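Local coordinates for pyoverdine biosynthesis protein PvcA (Pseudomonas aeruginosa, PDB 3E59), which makes the isonitrile group of paerucumarin by converting L-tyrosine to its isocyano derivative, with C2 of ribulose 5-phosphate as the carbon source, at residues Glu18-Arg23 with Leu264-His269; Ile60-Pro65 with Arg250-Ser255; Ala108-Cys113 with Thr147-Phe152; Leu254-Gln259 with Ile268-Thr273. All coordinates share one frame; numbering follows the deposited sequence.

Contact 1 (Glu18-Arg23 with Leu264-His269); sequences ELLLYR and LKFGIH. With PO4 (phosphate ion), chain E.
Tyr22 O accepts a backbone hydrogen bond from His269 N, modelled unusually short at 2.5 Å, and Arg23 and Ile268 form a single beta bridge there. The bridge joins the turn after helix 11-20 to Ile268, beside strand 265-267, an outermost strand of the parallel five-stranded sheet. Tyr22 lies within a type I turn from Leu20 to Arg23. Ile268 CA also approaches Tyr22 O, and Arg23 CA approaches Gly267 O, both as CA-H...O contacts. Phe266 is central to the side-chain packing. Its CG lies anti to the backbone N (chi1 -177°), and the ring reaches the helix end. Leu19 CB touches Phe266 CZ at 3.7 Å, and Leu19 O sits at the ring edge, near its plane. Leu20 CD2 meets Phe266 CE2 at 4.1 Å. Arg23 runs across one face of the same ring, in a CH-pi contact through CG. Its guanidinium goes on to a salt bridge with Glu38. Beyond the ring, Tyr22 CB rests on Ile268 CG1 at 3.8 Å. The His269 ring is tied through NE2 to Asp276. At the edge of the His269 ring, CD2 lies 3.6 Å from Arg23 O.

Contact 2 (Ile60-Pro65 with Arg250-Ser255); sequences IEFVLP and RAIRLS. With PO4 (phosphate ion), chain E.
Arg253 has CG anti to its N (chi1 -179°) and then bends at chi2 (60°), which carries its guanidinium to Pro65. Pro65 CG lies over one face of that group, 3.5 Å from Arg253 CZ. The bound phosphate meets the guanidinium edge, where Arg253 NH1 bonds to O3 and Arg253 NH2 to O4. Arg253 NH1 also donates to Leu254 O. These three bonds, two to phosphate and one to Leu254 O, limit the rotation of the group. On the other face of the sheet, Phe62 and Ile252 run side by side, with Phe62 CD2 3.5 Å from Ile252 CB. Leu254 CD1 packs on Phe62 CB at 3.8 Å. On the Val63 and Arg253 face, Val63 CG2 meets Ala251 CB at 3.6 Å. Three backbone bonds tie the strands: Ile252 N to Glu61 O, Val63 N to Ile252 O and Leu254 N to Val63 O. Glu61 OE2 and Arg250 NH2 are 4.2 Å apart, too far for a salt bridge, and Arg250 has its salt bridge with Glu58. The short axes of strands 60-64 and 252-255 lie 34° apart. This is the pairing of neighbouring parallel strands in the five-stranded sheet, with an anion site at the C-terminal end of strand 252-255.

Contact 3 (Ala108-Cys113 with Thr147-Phe152); sequences AKITVC and THIGVF
Ala108 O approaches the His148 ring obliquely, 3.6 Å from His148 CB, and Thr147 OG1 lies over the centre of one face of that ring. The Phe152 ring has Cys113 SG at an oblique angle, 5.5 Å from its centroid, in a sulfur-aromatic contact. Phe248 meets the same ring edge-to-face. Between these two rings, strands 108-112 and 149-151 pair in parallel at one margin of the five-stranded sheet. Their short axes lie 29° apart. Four backbone bonds close the ladder. Ile110 N donates to His148 O, and Ile110 O accepts from Gly150 N. Val112 N then donates to Gly150 O at 2.7 Å, and Val112 O accepts from Phe152 N. Gly150 therefore bonds through both its N and its O. On one face of the sheet Ile149 touches two partners. Its CD1 meets Ile110 CB at 3.9 Å and its CG2 meets Val112 CG2 at 4.0 Å. Helix 127-144 packs on this side through Ile141. On the other face Thr111 has CG2 anti to the backbone N, with OG1 at -56°. This torsion turns the methyl to the neighbouring strand, where Thr111 CG2 lies 3.7 Å from Phe152 CB.

Contact 4 (Leu254-Gln259 with Ile268-Thr273); sequences LSIHPQ and IHMMPT. With PO4 (phosphate ion), chain E.
Ser255 O accepts from Ile268 N at 3.0 Å, and Ser255 OG on the same residue is gripped by several groups. His257 N and Gln259 NE2 both donate to OG, while OG itself donates to phosphate O3 at 2.6 Å. The bond from His257 N makes an ST turn. Gln259 bends at chi2 (-68°), which brings NE2 within reach of both Ser255 OG and phosphate O1. Phosphate O1 also lies in the plane of the His257 ring, at its edge, 2.9 Å from ND1. The ion probably comes from the crystallisation liquor. The remaining side-chain contacts are apolar. Leu254 CB meets Ile268 CG2 at 4.2 Å. Met270 bends at chi3 and sets CE 4.0 Å from Ile256 CG2. Ile256 also touches Leu64 of strand 60-64, and Met270 packs on Leu93 of helix 84-103. The contact thus links the end of strand 252-255 and the loop that leaves it to the loop after strand 265-267, with helix 84-103 against the second loop.

How the contacts relate
Contacts 2 and 3 are both parallel strand pairings in the five-stranded sheet. They are joined through strands 60-64 and 108-112, where Leu64 O and Cys113 N probably bond. Contact 2 is the more buried; contact 3 includes the outermost strand 149-151 and is only partly buried. Contact 1 lies at the opposite margin, where a helix end and turn join the sheet by a single bridge and packing round Phe266. Contact 4 is buried but irregular: a strand end and the loops beside it meet there through one backbone bond and a few apolar touches. It shares Ile268 and His269 with contact 1, and Leu254 and Ser255 with contact 2. Contacts 1, 2 and 4 all reach the phosphate, whereas contact 3 takes no part.

Contact 1 (Glu18-Arg23 with Leu264-His269)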
loop_
_atom_site.group_PDB
_atom_site.type_symbol
_atom_site.label_atom_id
_atom_site.label_comp_id
_atom_site.label_asym_id
_atom_site.label_seq_id
_atom_site.Cartn_x
_atom_site.Cartn_y
_atom_site.Cartn_z
ATOM N N GLU A 18 16.952 -4.723 -8.227
ATOM C CA GLU A 18 16.683 -3.538 -7.410
ATOM C C GLU A 18 15.364 -3.630 -6.604
ATOM O O GLU A 18 15.314 -3.231 -5.437
ATOM C CB GLU A 18 16.683 -2.289 -8.303
ATOM C CG GLU A 18 16.536 -0.980 -7.570
ATOM C CD GLU A 18 17.738 -0.666 -6.698
ATOM O OE1 GLU A 18 18.876 -0.834 -7.187
ATOM O OE2 GLU A 18 17.534 -0.260 -5.528
ATOM N N LEU A 19 14.310 -4.152 -7.225
ATOM C CA LEU A 19 13.020 -4.351 -6.549
ATOM C C LEU A 19 13.062 -5.514 -5.561
ATOM O O LEU A 19 12.446 -5.451 -4.513
ATOM C CB LEU A 19 11.905 -4.617 -7.578
ATOM C CG LEU A 19 11.755 -3.637 -8.751
ATOM C CD1 LEU A 19 10.827 -4.199 -9.831
ATOM C CD2 LEU A 19 11.259 -2.276 -8.260
ATOM N N LEU A 20 13.780 -6.580 -5.923
ATOM C CA LEU A 20 13.805 -7.816 -5.153
ATOM C C LEU A 20 14.376 -7.641 -3.739
ATOM O O LEU A 20 14.005 -8.383 -2.824
ATOM C CB LEU A 20 14.583 -8.901 -5.918
ATOM C CG LEU A 20 13.869 -9.618 -7.080
ATOM C CD1 LEU A 20 14.853 -10.452 -7.861
ATOM C CD2 LEU A 20 12.707 -10.485 -6.566
ATOM N N LEU A 21 15.285 -6.669 -3.586
ATOM C CA LEU A 21 15.838 -6.268 -2.288
ATOM C C LEU A 21 14.788 -5.828 -1.274
ATOM O O LEU A 21 15.008 -5.968 -0.070
ATOM C CB LEU A 21 16.822 -5.110 -2.462
ATOM C CG LEU A 21 18.078 -5.350 -3.287
ATOM C CD1 LEU A 21 18.705 -4.013 -3.676
ATOM C CD2 LEU A 21 19.075 -6.260 -2.528
ATOM N N TYR A 22 13.662 -5.297 -1.762
ATOM C CA TYR A 22 12.621 -4.702 -0.920
ATOM C C TYR A 22 11.282 -5.441 -0.997
ATOM O O TYR A 22 10.226 -4.881 -0.664
ATOM C CB TYR A 22 12.434 -3.227 -1.308
ATOM C CG TYR A 22 13.729 -2.438 -1.253
ATOM C CD1 TYR A 22 14.254 -2.010 -0.029
ATOM C CD2 TYR A 22 14.442 -2.148 -2.415
ATOM C CE1 TYR A 22 15.450 -1.305 0.027
ATOM C CE2 TYR A 22 15.639 -1.448 -2.363
ATOM C CZ TYR A 22 16.126 -1.026 -1.141
ATOM O OH TYR A 22 17.305 -0.328 -1.074
ATOM N N ARG A 23 11.319 -6.700 -1.419
ATOM C CA ARG A 23 10.091 -7.455 -1.662
ATOM C C ARG A 23 9.409 -7.884 -0.350
ATOM O O ARG A 23 10.064 -8.368 0.587
ATOM C CB ARG A 23 10.370 -8.663 -2.573
ATOM C CG ARG A 23 9.107 -9.372 -3.053
ATOM C CD ARG A 23 9.383 -10.498 -4.035
ATOM N NE ARG A 23 10.188 -11.577 -3.465
ATOM C CZ ARG A 23 9.730 -12.769 -3.090
ATOM N NH1 ARG A 23 8.440 -13.082 -3.225
ATOM N NH2 ARG A 23 10.580 -13.667 -2.587
ATOM N N LEU A 264 1.119 -10.819 -11.192
ATOM C CA LEU A 264 1.536 -9.552 -11.815
ATOM C C LEU A 264 1.906 -8.548 -10.728
ATOM O O LEU A 264 2.761 -7.672 -10.910
ATOM C CB LEU A 264 0.399 -8.990 -12.665
ATOM C CG LEU A 264 0.103 -9.619 -14.026
ATOM C CD1 LEU A 264 -1.249 -9.136 -14.564
ATOM C CD2 LEU A 264 1.218 -9.290 -15.005
ATOM N N LYS A 265 1.255 -8.699 -9.583
ATOM C CA LYS A 265 1.471 -7.813 -8.458
ATOM C C LYS A 265 2.770 -8.172 -7.742
ATOM O O LYS A 265 3.093 -9.361 -7.548
ATOM C CB LYS A 265 0.282 -7.857 -7.502
ATOM C CG LYS A 265 -1.096 -7.672 -8.154
ATOM C CD LYS A 265 -2.149 -7.769 -7.083
ATOM C CE LYS A 265 -3.494 -8.134 -7.617
ATOM N NZ LYS A 265 -4.481 -8.130 -6.487
ATOM N N PHE A 266 3.517 -7.132 -7.371
ATOM C CA PHE A 266 4.807 -7.286 -6.710
ATOM C C PHE A 266 4.817 -6.501 -5.392
ATOM O O PHE A 266 4.826 -5.270 -5.401
ATOM C CB PHE A 266 5.916 -6.790 -7.634
ATOM C CG PHE A 266 7.311 -6.963 -7.068
ATOM C CD1 PHE A 266 7.827 -6.051 -6.144
ATOM C CD2 PHE A 266 8.114 -8.028 -7.479
ATOM C CE1 PHE A 266 9.109 -6.195 -5.625
ATOM C CE2 PHE A 266 9.397 -8.186 -6.973
ATOM C CZ PHE A 266 9.897 -7.270 -6.040
ATOM N N GLY A 267 4.820 -7.205 -4.263
ATOM C CA GLY A 267 4.830 -6.537 -2.948
ATOM C C GLY A 267 6.173 -5.904 -2.633
ATOM O O GLY A 267 7.222 -6.521 -2.821
ATOM N N ILE A 268 6.150 -4.665 -2.155
ATOM C CA ILE A 268 7.391 -3.915 -1.928
ATOM C C ILE A 268 7.375 -3.178 -0.585
ATOM O O ILE A 268 6.350 -2.605 -0.178
ATOM C CB ILE A 268 7.694 -2.930 -3.119
ATOM C CG1 ILE A 268 9.107 -2.348 -3.012
ATOM C CG2 ILE A 268 6.626 -1.817 -3.223
ATOM C CD1 ILE A 268 9.682 -1.882 -4.337
ATOM N N HIS A 269 8.521 -3.212 0.098
ATOM C CA HIS A 269 8.715 -2.494 1.347
ATOM C C HIS A 269 9.196 -1.080 1.080
ATOM O O HIS A 269 9.827 -0.808 0.051
ATOM C CB HIS A 269 9.694 -3.230 2.260
ATOM C CG HIS A 269 9.087 -4.389 2.995
ATOM N ND1 HIS A 269 8.201 -4.227 4.041
ATOM C CD2 HIS A 269 9.282 -5.725 2.874
ATOM C CE1 HIS A 269 7.858 -5.411 4.518
ATOM N NE2 HIS A 269 8.511 -6.336 3.836
HETATM P P PO4 E . -3.647 -5.218 -4.055
HETATM O O1 PO4 E . -3.431 -6.501 -3.289
HETATM O O2 PO4 E . -4.554 -4.324 -3.228
HETATM O O3 PO4 E . -2.280 -4.548 -4.313
HETATM O O4 PO4 E . -4.356 -5.500 -5.352
#

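Contact 2 (Ile60-Pro65 with Arg250-Ser255)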
loop_
_atom_site.group_PDB
_atom_site.type_symbol
_atom_site.label_atom_id
_atom_site.label_comp_id
_atom_site.label_asym_id
_atom_site.label_seq_id
_atom_site.Cartn_x
_atom_site.Cartn_y
_atom_site.Cartn_z
ATOM N N ILE A 60 10.318 3.605 -17.184
ATOM C CA ILE A 60 9.579 2.470 -16.624
ATOM C C ILE A 60 8.466 2.978 -15.690
ATOM O O ILE A 60 8.732 3.701 -14.724
ATOM C CB ILE A 60 10.523 1.493 -15.886
ATOM C CG1 ILE A 60 11.689 1.084 -16.797
ATOM C CG2 ILE A 60 9.758 0.244 -15.381
ATOM C CD1 ILE A 60 12.908 0.604 -16.030
ATOM N N GLU A 61 7.220 2.620 -16.000
ATOM C CA GLU A 61 6.069 2.988 -15.170
ATOM C C GLU A 61 5.775 1.909 -14.129
ATOM O O GLU A 61 5.733 0.699 -14.448
ATOM C CB GLU A 61 4.813 3.225 -16.030
ATOM C CG GLU A 61 4.934 4.349 -17.068
ATOM C CD GLU A 61 3.768 4.365 -18.078
ATOM O OE1 GLU A 61 2.593 4.220 -17.667
ATOM O OE2 GLU A 61 4.031 4.531 -19.293
ATOM N N PHE A 62 5.590 2.373 -12.891
ATOM C CA PHE A 62 5.094 1.587 -11.766
ATOM C C PHE A 62 3.763 2.173 -11.288
ATOM O O PHE A 62 3.606 3.393 -11.198
ATOM C CB PHE A 62 6.105 1.565 -10.588
ATOM C CG PHE A 62 7.446 0.989 -10.950
ATOM C CD1 PHE A 62 8.464 1.810 -11.442
ATOM C CD2 PHE A 62 7.697 -0.375 -10.809
ATOM C CE1 PHE A 62 9.711 1.283 -11.804
ATOM C CE2 PHE A 62 8.926 -0.913 -11.163
ATOM C CZ PHE A 62 9.938 -0.086 -11.673
ATOM N N VAL A 63 2.817 1.286 -10.986
ATOM C CA VAL A 63 1.551 1.639 -10.354
ATOM C C VAL A 63 1.543 1.039 -8.956
ATOM O O VAL A 63 1.881 -0.132 -8.783
ATOM C CB VAL A 63 0.361 1.137 -11.196
ATOM C CG1 VAL A 63 -0.912 1.010 -10.358
ATOM C CG2 VAL A 63 0.151 2.083 -12.384
ATOM N N LEU A 64 1.172 1.852 -7.968
ATOM C CA LEU A 64 1.127 1.423 -6.570
ATOM C C LEU A 64 -0.167 1.853 -5.860
ATOM O O LEU A 64 -0.303 3.026 -5.491
ATOM C CB LEU A 64 2.340 2.008 -5.820
ATOM C CG LEU A 64 2.433 1.776 -4.297
ATOM C CD1 LEU A 64 2.285 0.298 -3.932
ATOM C CD2 LEU A 64 3.722 2.358 -3.717
ATOM N N PRO A 65 -1.120 0.916 -5.663
ATOM C CA PRO A 65 -2.287 1.233 -4.847
ATOM C C PRO A 65 -1.889 1.258 -3.372
ATOM O O PRO A 65 -1.484 0.217 -2.810
ATOM C CB PRO A 65 -3.249 0.060 -5.135
ATOM C CG PRO A 65 -2.670 -0.652 -6.311
ATOM C CD PRO A 65 -1.202 -0.461 -6.180
ATOM N N ARG A 250 0.444 -1.495 -19.134
ATOM C CA ARG A 250 1.814 -1.994 -19.174
ATOM C C ARG A 250 2.592 -1.788 -17.871
ATOM O O ARG A 250 3.559 -2.499 -17.607
ATOM C CB ARG A 250 2.582 -1.374 -20.342
ATOM C CG ARG A 250 1.899 -1.531 -21.715
ATOM C CD ARG A 250 2.839 -1.060 -22.827
ATOM N NE ARG A 250 3.175 0.355 -22.674
ATOM C CZ ARG A 250 4.357 0.899 -22.955
ATOM N NH1 ARG A 250 5.363 0.157 -23.413
ATOM N NH2 ARG A 250 4.533 2.199 -22.764
ATOM N N ALA A 251 2.164 -0.827 -17.062
ATOM C CA ALA A 251 2.879 -0.471 -15.843
ATOM C C ALA A 251 3.175 -1.706 -14.999
ATOM O O ALA A 251 2.353 -2.643 -14.922
ATOM C CB ALA A 251 2.082 0.541 -15.027
ATOM N N ILE A 252 4.352 -1.696 -14.375
ATOM C CA ILE A 252 4.725 -2.713 -13.405
ATOM C C ILE A 252 3.855 -2.467 -12.190
ATOM O O ILE A 252 3.795 -1.351 -11.669
ATOM C CB ILE A 252 6.242 -2.655 -13.022
ATOM C CG1 ILE A 252 7.150 -2.549 -14.264
ATOM C CG2 ILE A 252 6.635 -3.830 -12.110
ATOM C CD1 ILE A 252 6.885 -3.559 -15.351
ATOM N N ARG A 253 3.162 -3.516 -11.763
ATOM C CA ARG A 253 2.190 -3.427 -10.697
ATOM C C ARG A 253 2.816 -3.694 -9.305
ATOM O O ARG A 253 3.098 -4.851 -8.934
ATOM C CB ARG A 253 1.043 -4.400 -11.009
ATOM C CG ARG A 253 -0.104 -4.436 -9.997
ATOM C CD ARG A 253 -0.846 -3.085 -9.807
ATOM N NE ARG A 253 -2.186 -3.367 -9.287
ATOM C CZ ARG A 253 -2.432 -3.713 -8.028
ATOM N NH1 ARG A 253 -1.435 -3.784 -7.156
ATOM N NH2 ARG A 253 -3.662 -4.000 -7.646
ATOM N N LEU A 254 3.040 -2.624 -8.543
ATOM C CA LEU A 254 3.513 -2.767 -7.168
ATOM C C LEU A 254 2.337 -2.908 -6.220
ATOM O O LEU A 254 1.194 -2.643 -6.590
ATOM C CB LEU A 254 4.398 -1.601 -6.744
ATOM C CG LEU A 254 5.632 -1.239 -7.581
ATOM C CD1 LEU A 254 6.192 0.064 -7.062
ATOM C CD2 LEU A 254 6.708 -2.342 -7.573
ATOM N N SER A 255 2.630 -3.333 -4.992
ATOM C CA SER A 255 1.607 -3.583 -3.972
ATOM C C SER A 255 2.235 -3.353 -2.610
ATOM O O SER A 255 3.457 -3.380 -2.479
ATOM C CB SER A 255 1.095 -5.022 -4.085
ATOM O OG SER A 255 -0.012 -5.258 -3.233
HETATM P P PO4 E . -3.647 -5.218 -4.055
HETATM O O1 PO4 E . -3.431 -6.501 -3.289
HETATM O O2 PO4 E . -4.554 -4.324 -3.228
HETATM O O3 PO4 E . -2.280 -4.548 -4.313
HETATM O O4 PO4 E . -4.356 -5.500 -5.352
#

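Contact 3 (Ala108-Cys113 with Thr147-Phe152)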
loop_
_atom_site.group_PDB
_atom_site.type_symbol
_atom_site.label_atom_id
_atom_site.label_comp_id
_atom_site.label_asym_id
_atom_site.label_seq_id
_atom_site.Cartn_x
_atom_site.Cartn_y
_atom_site.Cartn_z
ATOM N N ALA A 108 12.480 6.042 -14.316
ATOM C CA ALA A 108 11.289 5.373 -13.831
ATOM C C ALA A 108 10.363 6.340 -13.091
ATOM O O ALA A 108 10.777 7.389 -12.586
ATOM C CB ALA A 108 11.670 4.184 -12.937
ATOM N N LYS A 109 9.103 5.948 -13.024
ATOM C CA LYS A 109 8.046 6.758 -12.479
ATOM C C LYS A 109 7.212 5.816 -11.623
ATOM O O LYS A 109 6.932 4.689 -12.035
ATOM C CB LYS A 109 7.230 7.290 -13.657
ATOM C CG LYS A 109 6.188 8.335 -13.354
ATOM C CD LYS A 109 5.433 8.646 -14.639
ATOM C CE LYS A 109 4.582 9.892 -14.515
ATOM N NZ LYS A 109 4.538 10.571 -15.848
ATOM N N ILE A 110 6.863 6.250 -10.416
ATOM C CA ILE A 110 5.896 5.507 -9.600
ATOM C C ILE A 110 4.671 6.377 -9.375
ATOM O O ILE A 110 4.764 7.483 -8.810
ATOM C CB ILE A 110 6.469 5.036 -8.231
ATOM C CG1 ILE A 110 7.646 4.082 -8.438
ATOM C CG2 ILE A 110 5.355 4.341 -7.368
ATOM C CD1 ILE A 110 8.416 3.736 -7.127
ATOM N N THR A 111 3.525 5.881 -9.834
ATOM C CA THR A 111 2.270 6.563 -9.579
ATOM C C THR A 111 1.592 5.910 -8.384
ATOM O O THR A 111 1.220 4.730 -8.427
ATOM C CB THR A 111 1.341 6.551 -10.808
ATOM O OG1 THR A 111 2.032 7.126 -11.921
ATOM C CG2 THR A 111 0.080 7.365 -10.534
ATOM N N VAL A 112 1.457 6.682 -7.310
ATOM C CA VAL A 112 0.719 6.253 -6.139
ATOM C C VAL A 112 -0.762 6.360 -6.464
ATOM O O VAL A 112 -1.279 7.455 -6.682
ATOM C CB VAL A 112 1.087 7.100 -4.886
ATOM C CG1 VAL A 112 0.106 6.836 -3.733
ATOM C CG2 VAL A 112 2.514 6.805 -4.445
ATOM N N CYS A 113 -1.433 5.211 -6.530
ATOM C CA CYS A 113 -2.848 5.172 -6.865
ATOM C C CYS A 113 -3.663 5.006 -5.581
ATOM O O CYS A 113 -4.068 3.911 -5.211
ATOM C CB CYS A 113 -3.126 4.072 -7.893
ATOM S SG CYS A 113 -2.282 4.365 -9.500
ATOM N N THR A 147 10.384 14.062 -7.479
ATOM C CA THR A 147 9.902 14.365 -8.810
ATOM C C THR A 147 9.466 13.118 -9.605
ATOM O O THR A 147 8.952 13.251 -10.722
ATOM C CB THR A 147 10.958 15.137 -9.635
ATOM O OG1 THR A 147 12.087 14.285 -9.863
ATOM C CG2 THR A 147 11.414 16.403 -8.916
ATOM N N HIS A 148 9.672 11.920 -9.053
ATOM C CA HIS A 148 9.347 10.688 -9.799
ATOM C C HIS A 148 8.109 10.005 -9.247
ATOM O O HIS A 148 7.760 8.890 -9.642
ATOM C CB HIS A 148 10.549 9.745 -9.843
ATOM C CG HIS A 148 11.811 10.406 -10.327
ATOM N ND1 HIS A 148 12.893 10.633 -9.507
ATOM C CD2 HIS A 148 12.136 10.936 -11.529
ATOM C CE1 HIS A 148 13.839 11.259 -10.184
ATOM N NE2 HIS A 148 13.406 11.454 -11.415
ATOM N N ILE A 149 7.447 10.706 -8.336
ATOM C CA ILE A 149 6.267 10.195 -7.646
ATOM C C ILE A 149 5.051 10.999 -8.080
ATOM O O ILE A 149 4.974 12.201 -7.843
ATOM C CB ILE A 149 6.441 10.236 -6.086
ATOM C CG1 ILE A 149 7.720 9.513 -5.658
ATOM C CG2 ILE A 149 5.237 9.605 -5.363
ATOM C CD1 ILE A 149 7.875 8.082 -6.216
ATOM N N GLY A 150 4.109 10.331 -8.732
ATOM C CA GLY A 150 2.823 10.948 -9.061
ATOM C C GLY A 150 1.704 10.398 -8.190
ATOM O O GLY A 150 1.875 9.387 -7.516
ATOM N N VAL A 151 0.562 11.078 -8.196
ATOM C CA VAL A 151 -0.620 10.619 -7.481
ATOM C C VAL A 151 -1.787 10.519 -8.459
ATOM O O VAL A 151 -1.978 11.394 -9.300
ATOM C CB VAL A 151 -0.996 11.537 -6.268
ATOM C CG1 VAL A 151 -2.166 10.962 -5.505
ATOM C CG2 VAL A 151 0.183 11.694 -5.310
ATOM N N PHE A 152 -2.541 9.433 -8.347
ATOM C CA PHE A 152 -3.755 9.226 -9.114
ATOM C C PHE A 152 -4.836 8.773 -8.141
ATOM O O PHE A 152 -4.728 7.703 -7.547
ATOM C CB PHE A 152 -3.497 8.167 -10.193
ATOM C CG PHE A 152 -4.643 7.958 -11.143
ATOM C CD1 PHE A 152 -4.828 8.818 -12.236
ATOM C CD2 PHE A 152 -5.518 6.886 -10.969
ATOM C CE1 PHE A 152 -5.881 8.624 -13.121
ATOM C CE2 PHE A 152 -6.587 6.684 -11.859
ATOM C CZ PHE A 152 -6.769 7.549 -12.931
#

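Contact 4 (Leu254-Gln259 with Ile268-Thr273)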
loop_
_atom_site.group_PDB
_atom_site.type_symbol
_atom_site.label_atom_id
_atom_site.label_comp_id
_atom_site.label_asym_id
_atom_site.label_seq_id
_atom_site.Cartn_x
_atom_site.Cartn_y
_atom_site.Cartn_z
ATOM N N LEU A 254 3.040 -2.624 -8.543
ATOM C CA LEU A 254 3.513 -2.767 -7.168
ATOM C C LEU A 254 2.337 -2.908 -6.220
ATOM O O LEU A 254 1.194 -2.643 -6.590
ATOM C CB LEU A 254 4.398 -1.601 -6.744
ATOM C CG LEU A 254 5.632 -1.239 -7.581
ATOM C CD1 LEU A 254 6.192 0.064 -7.062
ATOM C CD2 LEU A 254 6.708 -2.342 -7.573
ATOM N N SER A 255 2.630 -3.333 -4.992
ATOM C CA SER A 255 1.607 -3.583 -3.972
ATOM C C SER A 255 2.235 -3.353 -2.610
ATOM O O SER A 255 3.457 -3.380 -2.479
ATOM C CB SER A 255 1.095 -5.022 -4.085
ATOM O OG SER A 255 -0.012 -5.258 -3.233
ATOM N N ILE A 256 1.399 -3.098 -1.607
ATOM C CA ILE A 256 1.862 -3.043 -0.222
ATOM C C ILE A 256 1.426 -4.266 0.575
ATOM O O ILE A 256 1.545 -4.289 1.816
ATOM C CB ILE A 256 1.498 -1.686 0.510
ATOM C CG1 ILE A 256 0.056 -1.239 0.245
ATOM C CG2 ILE A 256 2.444 -0.607 0.065
ATOM C CD1 ILE A 256 -0.981 -2.015 1.009
ATOM N N HIS A 257 0.911 -5.269 -0.152
ATOM C CA HIS A 257 0.702 -6.616 0.373
ATOM C C HIS A 257 1.714 -7.587 -0.214
ATOM O O HIS A 257 2.115 -7.429 -1.361
ATOM C CB HIS A 257 -0.678 -7.158 0.015
ATOM C CG HIS A 257 -1.796 -6.254 0.383
ATOM N ND1 HIS A 257 -2.813 -5.950 -0.494
ATOM C CD2 HIS A 257 -2.064 -5.585 1.531
ATOM C CE1 HIS A 257 -3.666 -5.133 0.102
ATOM N NE2 HIS A 257 -3.236 -4.902 1.332
ATOM N N PRO A 258 2.121 -8.603 0.573
ATOM C CA PRO A 258 2.870 -9.744 0.012
ATOM C C PRO A 258 2.035 -10.351 -1.113
ATOM O O PRO A 258 0.809 -10.376 -1.006
ATOM C CB PRO A 258 2.942 -10.740 1.174
ATOM C CG PRO A 258 2.708 -9.942 2.391
ATOM C CD PRO A 258 1.904 -8.731 2.026
ATOM N N GLN A 259 2.691 -10.824 -2.171
ATOM C CA GLN A 259 1.995 -11.331 -3.340
ATOM C C GLN A 259 2.537 -12.694 -3.766
ATOM O O GLN A 259 3.742 -12.961 -3.597
ATOM C CB GLN A 259 2.086 -10.324 -4.508
ATOM C CG GLN A 259 1.362 -8.972 -4.274
ATOM C CD GLN A 259 -0.166 -9.072 -4.202
ATOM O OE1 GLN A 259 -0.761 -10.070 -4.626
ATOM N NE2 GLN A 259 -0.810 -8.017 -3.668
ATOM N N ILE A 268 6.150 -4.665 -2.155
ATOM C CA ILE A 268 7.391 -3.915 -1.928
ATOM C C ILE A 268 7.375 -3.178 -0.585
ATOM O O ILE A 268 6.350 -2.605 -0.178
ATOM C CB ILE A 268 7.694 -2.930 -3.119
ATOM C CG1 ILE A 268 9.107 -2.348 -3.012
ATOM C CG2 ILE A 268 6.626 -1.817 -3.223
ATOM C CD1 ILE A 268 9.682 -1.882 -4.337
ATOM N N HIS A 269 8.521 -3.212 0.098
ATOM C CA HIS A 269 8.715 -2.494 1.347
ATOM C C HIS A 269 9.196 -1.080 1.080
ATOM O O HIS A 269 9.827 -0.808 0.051
ATOM C CB HIS A 269 9.694 -3.230 2.260
ATOM C CG HIS A 269 9.087 -4.389 2.995
ATOM N ND1 HIS A 269 8.201 -4.227 4.041
ATOM C CD2 HIS A 269 9.282 -5.725 2.874
ATOM C CE1 HIS A 269 7.858 -5.411 4.518
ATOM N NE2 HIS A 269 8.511 -6.336 3.836
ATOM N N MET A 270 8.862 -0.181 1.997
ATOM C CA MET A 270 9.198 1.245 1.866
ATOM C C MET A 270 10.003 1.795 3.061
ATOM O O MET A 270 10.520 2.915 2.999
ATOM C CB MET A 270 7.924 2.073 1.678
ATOM C CG MET A 270 7.111 1.756 0.428
ATOM S SD MET A 270 5.620 2.742 0.372
ATOM C CE MET A 270 4.759 2.148 1.835
ATOM N N MET A 271 10.074 1.022 4.142
ATOM C CA MET A 271 10.900 1.299 5.335
ATOM C C MET A 271 11.208 -0.067 5.912
ATOM O O MET A 271 10.410 -0.994 5.731
ATOM C CB MET A 271 10.114 2.041 6.412
ATOM C CG MET A 271 9.878 3.506 6.172
ATOM S SD MET A 271 8.855 4.203 7.484
ATOM C CE MET A 271 9.999 4.230 8.850
ATOM N N PRO A 272 12.357 -0.211 6.609
ATOM C CA PRO A 272 12.587 -1.455 7.335
ATOM C C PRO A 272 11.448 -1.745 8.324
ATOM O O PRO A 272 10.980 -0.840 9.020
ATOM C CB PRO A 272 13.899 -1.182 8.071
ATOM C CG PRO A 272 14.612 -0.164 7.191
ATOM C CD PRO A 272 13.498 0.722 6.733
ATOM N N THR A 273 10.997 -2.996 8.353
ATOM C CA THR A 273 9.950 -3.443 9.276
ATOM C C THR A 273 9.968 -4.963 9.424
ATOM O O THR A 273 10.301 -5.685 8.479
ATOM C CB THR A 273 8.533 -2.920 8.858
ATOM O OG1 THR A 273 7.570 -3.229 9.873
ATOM C CG2 THR A 273 8.069 -3.497 7.531
HETATM P P PO4 E . -3.647 -5.218 -4.055
HETATM O O1 PO4 E . -3.431 -6.501 -3.289
HETATM O O2 PO4 E . -4.554 -4.324 -3.228
HETATM O O3 PO4 E . -2.280 -4.548 -4.313
HETATM O O4 PO4 E . -4.356 -5.500 -5.352
#